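Local coordinates for protein aromatic-amino-acid aminotransferase (Burkholderia pseudomallei, PDB 4F4E) that probably transfers amino groups between aromatic amino acids such as tyrosine and 2-oxoglutarate, working as a homodimer with pyridoxal 5'-phosphate as its cofactor, at residues Leu89-Ile94 against Val119-Ala123; Pro231-Ile235 against Ala250-Phe254. One frame throughout, in Å; residues are numbered along the deposited sequence. Where two conformers were deposited one is given.

Contact 1 (Leu89-Ile94 against Val119-Ala123); sequences LPIDGI and VTAQA
The side-chain amide of Gln122 reaches from the strand into the loop 89-94. Gly93 CA lies off one side of its plane, 3.2 Å from Gln122 OE1, while CG1 of Ile94 stands beyond the oxygen and slightly to the other side. CD1 of Leu89 lies by the edge between oxygen and nitrogen, displaced to the glycine side, the leucine crossing the glutamine at about a right angle. OE1 accepts the backbone N of Ile94 at 2.9 Å, the N-H arriving nearly head-on to the carbonyl (C=O...N 168°). Gln122 gets this far because its chain is extended, with CG anti to the backbone N (chi1 -176°). Since Gly93 has no side chain, CB of Gln122 can approach its CA. The second grip is backbone only: Gln122 N donates to Asp92 O at 3.0 Å, from well above the carbonyl plane. Beside it, CB of Asp92 rests on CB of Ala121 at 3.8 Å. One water links Ile91 O to Gln122 O, another Asp92 OD2 to Thr120 O. Pro90 to Gly93 form a type I turn, and Ile94 is the N-cap of helix 95-106, so the glutamine holds the point where that helix starts. Tyr97 and Asp98 of the same helix touch Gln122, Asp92 leans on Leu295 and Lys299 of helix 288-303, and strand 118-124 pairs antiparallel with strand 278-284.

Contact 2 (Pro231-Ile235 against Ala250-Phe254); sequences PFLDI and AVRLF
Leu233 drives its CD1 methyl into the helix between Val251 and Phe254, and these three residues carry most of the contact. That methyl is 3.5 Å from Val251 CA, so it touches helix backbone as well as side chains, and it is 3.6 Å from Phe254 CD2. Leu233 is modelled in two conformers, and these distances belong to one of them. In it chi1 (-70°) sets CG anti to the carbonyl carbon and, with chi2 near 157°, CD1 ends at the helix backbone while CD2 lies 4.0 Å from Phe254 CE2, with CB of Ala250 more loosely beside it.

Val251 answers through CG2, which touches Leu233 CD1 at 3.9 Å and Ile235 CD1 at 4.0 Å; isoleucine and valine cross at about a right angle.

Strand 230-235 and helix 249-256 are the first two elements of a beta-alpha-beta unit that finishes with strand 261-266, in the large mixed sheet of this pyridoxal-phosphate-dependent aminotransferase. The short strand and helix segments run nearly antiparallel, at 156° with axes 9.8 Å apart. Pro231, Leu233 and Ile235 point to the helix, whereas Phe232 and Asp234 alternate to the other side of the sheet, against helix 125-140.

Phe254 receives the strand at two places on its ring. While Leu233 meets the CD2 side, Pro231 comes to the CD1 and CE1 side, its CB 3.6 Å from Phe254 CE1 and its CG nearest CD1. The proline and phenylalanine slide past each other in opposite directions. No hydrogen bond spans the two segments. Around this apolar layer, Val221 of helix 214-227 and Val261 of strand 261-266 also touch Phe254, and Leu200 of strand 197-201 meets both Leu233 and Phe254.

In the fold
Contacts 1 and 2 sit on the same mixed sheet, their centres about 20 Å apart and their nearest atoms about 9 Å, without touching. Strand 118-124 of contact 1 is an outermost strand within this chain; strands 278-284 and 261-266 separate it from strand 230-235 of contact 2. Two helices tie them further. Helix 95-106 starts just after Ile94, and Arg252 bonds to the carbonyls of its Leu104 and Leu105. Helix 125-140 follows strand 118-124 and packs on Phe232 and Asp234. Asp234 OD2 is hydrogen-bonded to His156 NE2 and lies close to N1 of the pyridoxal phosphate carried by Lys269, consistent with the cofactor-facing aspartate of this family.

Contact 1 (Leu89-Ile94 against Val119-Ala123)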
loop_
_atom_site.group_PDB
_atom_site.type_symbol
_atom_site.label_atom_id
_atom_site.label_comp_id
_atom_site.label_asym_id
_atom_site.label_seq_id
_atom_site.Cartn_x
_atom_site.Cartn_y
_atom_site.Cartn_z
ATOM N N LEU A 89 -1.882 2.347 -12.214
ATOM C CA LEU A 89 -1.959 0.950 -12.588
ATOM C C LEU A 89 -3.410 0.484 -12.392
ATOM O O LEU A 89 -4.154 1.074 -11.586
ATOM C CB LEU A 89 -1.046 0.083 -11.727
ATOM C CG LEU A 89 0.465 0.258 -11.875
ATOM C CD1 LEU A 89 1.205 -0.738 -10.966
ATOM C CD2 LEU A 89 0.873 0.114 -13.338
ATOM N N PRO A 90 -3.796 -0.635 -13.056
ATOM C CA PRO A 90 -5.019 -1.329 -12.675
ATOM C C PRO A 90 -5.056 -1.679 -11.188
ATOM O O PRO A 90 -4.002 -1.717 -10.514
ATOM C CB PRO A 90 -4.931 -2.629 -13.508
ATOM C CG PRO A 90 -4.172 -2.224 -14.693
ATOM C CD PRO A 90 -3.080 -1.400 -14.070
ATOM N N ILE A 91 -6.280 -1.917 -10.665
ATOM C CA ILE A 91 -6.482 -2.184 -9.268
ATOM C C ILE A 91 -5.661 -3.390 -8.852
ATOM O O ILE A 91 -5.056 -3.399 -7.768
ATOM C CB ILE A 91 -7.974 -2.377 -8.924
ATOM C CG1 ILE A 91 -8.770 -1.065 -9.134
ATOM C CG2 ILE A 91 -8.143 -2.905 -7.493
ATOM C CD1 ILE A 91 -10.293 -1.314 -9.056
ATOM N N ASP A 92 -5.585 -4.386 -9.751
ATOM C CA ASP A 92 -4.865 -5.609 -9.478
ATOM C C ASP A 92 -3.448 -5.629 -10.017
ATOM O O ASP A 92 -2.848 -6.678 -10.121
ATOM C CB ASP A 92 -5.627 -6.837 -10.020
ATOM C CG ASP A 92 -6.061 -6.695 -11.471
ATOM O OD1 ASP A 92 -5.917 -5.618 -12.087
ATOM O OD2 ASP A 92 -6.631 -7.695 -11.989
ATOM N N GLY A 93 -2.972 -4.484 -10.439
ATOM C CA GLY A 93 -1.546 -4.278 -10.770
ATOM C C GLY A 93 -1.215 -4.555 -12.217
ATOM O O GLY A 93 -2.083 -4.608 -13.088
ATOM N N ILE A 94 0.071 -4.691 -12.480
ATOM C CA ILE A 94 0.598 -4.878 -13.840
ATOM C C ILE A 94 0.238 -6.277 -14.303
ATOM O O ILE A 94 0.613 -7.242 -13.698
ATOM C CB ILE A 94 2.134 -4.691 -13.870
ATOM C CG1 ILE A 94 2.500 -3.273 -13.416
ATOM C CG2 ILE A 94 2.680 -4.965 -15.284
ATOM C CD1 ILE A 94 3.906 -3.172 -12.911
ATOM N N VAL A 119 -6.433 -16.503 -10.003
ATOM C CA VAL A 119 -6.536 -15.062 -9.854
ATOM C C VAL A 119 -5.291 -14.596 -9.143
ATOM O O VAL A 119 -4.953 -15.140 -8.100
ATOM C CB VAL A 119 -7.768 -14.727 -8.962
ATOM C CG1 VAL A 119 -7.797 -13.241 -8.638
ATOM C CG2 VAL A 119 -9.061 -15.173 -9.647
ATOM N N THR A 120 -4.601 -13.617 -9.710
ATOM C CA THR A 120 -3.451 -12.984 -9.085
ATOM C C THR A 120 -3.539 -11.486 -9.125
ATOM O O THR A 120 -3.737 -10.897 -10.207
ATOM C CB THR A 120 -2.137 -13.442 -9.738
ATOM O OG1 THR A 120 -2.023 -14.866 -9.583
ATOM C CG2 THR A 120 -0.939 -12.752 -9.087
ATOM N N ALA A 121 -3.441 -10.845 -7.949
ATOM C CA ALA A 121 -3.414 -9.391 -7.846
ATOM C C ALA A 121 -2.073 -8.985 -7.210
ATOM O O ALA A 121 -1.679 -9.514 -6.182
ATOM C CB ALA A 121 -4.565 -8.834 -6.981
ATOM N N GLN A 122 -1.397 -8.040 -7.842
ATOM C CA GLN A 122 -0.234 -7.435 -7.283
ATOM C C GLN A 122 -0.582 -6.830 -5.947
ATOM O O GLN A 122 -1.678 -6.326 -5.749
ATOM C CB GLN A 122 0.288 -6.346 -8.248
ATOM C CG GLN A 122 1.590 -5.662 -7.853
ATOM C CD GLN A 122 1.921 -4.539 -8.787
ATOM O OE1 GLN A 122 1.534 -4.563 -9.952
ATOM N NE2 GLN A 122 2.656 -3.548 -8.285
ATOM N N ALA A 123 0.364 -6.883 -5.025
ATOM C CA ALA A 123 0.110 -6.488 -3.644
ATOM C C ALA A 123 1.303 -5.771 -3.030
ATOM O O ALA A 123 2.429 -5.881 -3.532
ATOM C CB ALA A 123 -0.260 -7.756 -2.805
HETATM O O HOH W 1 -3.194 -4.084 -5.612
HETATM O O HOH W 2 -5.238 -10.062 -12.374
#

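Contact 2 (Pro231-Ile235 against Ala250-Phe254)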
loop_
_atom_site.group_PDB
_atom_site.type_symbol
_atom_site.label_atom_id
_atom_site.label_comp_id
_atom_site.label_asym_id
_atom_site.label_seq_id
_atom_site.Cartn_x
_atom_site.Cartn_y
_atom_site.Cartn_z
ATOM N N PRO A 231 -6.550 -23.415 2.966
ATOM C CA PRO A 231 -5.106 -23.229 3.098
ATOM C C PRO A 231 -4.686 -21.845 2.596
ATOM O O PRO A 231 -5.067 -21.434 1.504
ATOM C CB PRO A 231 -4.521 -24.321 2.218
ATOM C CG PRO A 231 -5.551 -24.523 1.161
ATOM C CD PRO A 231 -6.900 -24.217 1.788
ATOM N N PHE A 232 -3.869 -21.189 3.405
ATOM C CA PHE A 232 -3.349 -19.888 3.083
ATOM C C PHE A 232 -1.843 -20.030 3.100
ATOM O O PHE A 232 -1.177 -19.935 4.152
ATOM C CB PHE A 232 -3.883 -18.775 4.038
ATOM C CG PHE A 232 -3.871 -17.381 3.421
ATOM C CD1 PHE A 232 -2.853 -16.976 2.535
ATOM C CD2 PHE A 232 -4.838 -16.471 3.752
ATOM C CE1 PHE A 232 -2.866 -15.689 1.961
ATOM C CE2 PHE A 232 -4.849 -15.180 3.180
ATOM C CZ PHE A 232 -3.875 -14.801 2.276
ATOM N N LEU A 233 -1.263 -20.282 1.921
ATOM C CA LEU A 233 0.186 -20.466 1.848
ATOM C C LEU A 233 0.864 -19.095 1.840
ATOM O O LEU A 233 0.393 -18.148 1.187
ATOM C CB LEU A 233 0.562 -21.296 0.612
ATOM C CG LEU A 233 0.152 -22.771 0.706
ATOM C CD1 LEU A 233 0.018 -23.371 -0.673
ATOM C CD2 LEU A 233 1.184 -23.558 1.522
ATOM N N ASP A 234 1.969 -18.979 2.573
ATOM C CA ASP A 234 2.782 -17.761 2.639
ATOM C C ASP A 234 4.181 -18.159 2.184
ATOM O O ASP A 234 4.888 -18.947 2.852
ATOM C CB ASP A 234 2.832 -17.252 4.071
ATOM C CG ASP A 234 3.629 -15.968 4.234
ATOM O OD1 ASP A 234 4.469 -15.635 3.351
ATOM O OD2 ASP A 234 3.433 -15.278 5.276
ATOM N N ILE A 235 4.516 -17.702 0.974
ATOM C CA ILE A 235 5.789 -18.024 0.291
ATOM C C ILE A 235 6.617 -16.746 0.099
ATOM O O ILE A 235 6.530 -16.035 -0.908
ATOM C CB ILE A 235 5.562 -18.838 -1.005
ATOM C CG1 ILE A 235 6.891 -19.352 -1.594
ATOM C CG2 ILE A 235 4.677 -18.068 -2.020
ATOM C CD1 ILE A 235 6.706 -20.403 -2.728
ATOM N N ALA A 250 5.207 -27.018 -2.136
ATOM C CA ALA A 250 4.022 -27.023 -1.285
ATOM C C ALA A 250 2.846 -26.334 -1.942
ATOM O O ALA A 250 1.720 -26.811 -1.858
ATOM C CB ALA A 250 4.326 -26.395 0.074
ATOM N N VAL A 251 3.108 -25.216 -2.647
ATOM C CA VAL A 251 2.045 -24.491 -3.336
ATOM C C VAL A 251 1.456 -25.385 -4.438
ATOM O O VAL A 251 0.237 -25.538 -4.545
ATOM C CB VAL A 251 2.581 -23.151 -3.927
ATOM C CG1 VAL A 251 1.531 -22.485 -4.784
ATOM C CG2 VAL A 251 3.093 -22.225 -2.830
ATOM N N ARG A 252 2.333 -26.079 -5.184
ATOM C CA ARG A 252 1.932 -26.946 -6.281
ATOM C C ARG A 252 1.164 -28.194 -5.845
ATOM O O ARG A 252 0.245 -28.618 -6.565
ATOM C CB ARG A 252 3.160 -27.307 -7.134
ATOM C CG ARG A 252 3.733 -26.020 -7.760
ATOM C CD ARG A 252 4.922 -26.246 -8.676
ATOM N NE ARG A 252 5.535 -24.938 -9.004
ATOM C CZ ARG A 252 6.579 -24.749 -9.825
ATOM N NH1 ARG A 252 7.144 -25.742 -10.465
ATOM N NH2 ARG A 252 7.045 -23.537 -10.049
ATOM N N LEU A 253 1.508 -28.723 -4.666
ATOM C CA LEU A 253 0.806 -29.879 -4.076
ATOM C C LEU A 253 -0.639 -29.511 -3.783
ATOM O O LEU A 253 -1.540 -30.307 -4.045
ATOM C CB LEU A 253 1.492 -30.359 -2.780
ATOM C CG LEU A 253 2.768 -31.184 -2.997
ATOM C CD1 LEU A 253 3.655 -31.416 -1.737
ATOM C CD2 LEU A 253 2.385 -32.519 -3.608
ATOM N N PHE A 254 -0.844 -28.302 -3.247
ATOM C CA PHE A 254 -2.210 -27.816 -2.980
ATOM C C PHE A 254 -2.937 -27.546 -4.287
ATOM O O PHE A 254 -4.129 -27.853 -4.409
ATOM C CB PHE A 254 -2.238 -26.580 -2.083
ATOM C CG PHE A 254 -2.074 -26.898 -0.612
ATOM C CD1 PHE A 254 -3.144 -27.243 0.135
ATOM C CD2 PHE A 254 -0.850 -26.835 -0.024
ATOM C CE1 PHE A 254 -3.006 -27.531 1.472
ATOM C CE2 PHE A 254 -0.691 -27.122 1.327
ATOM C CZ PHE A 254 -1.789 -27.480 2.069
#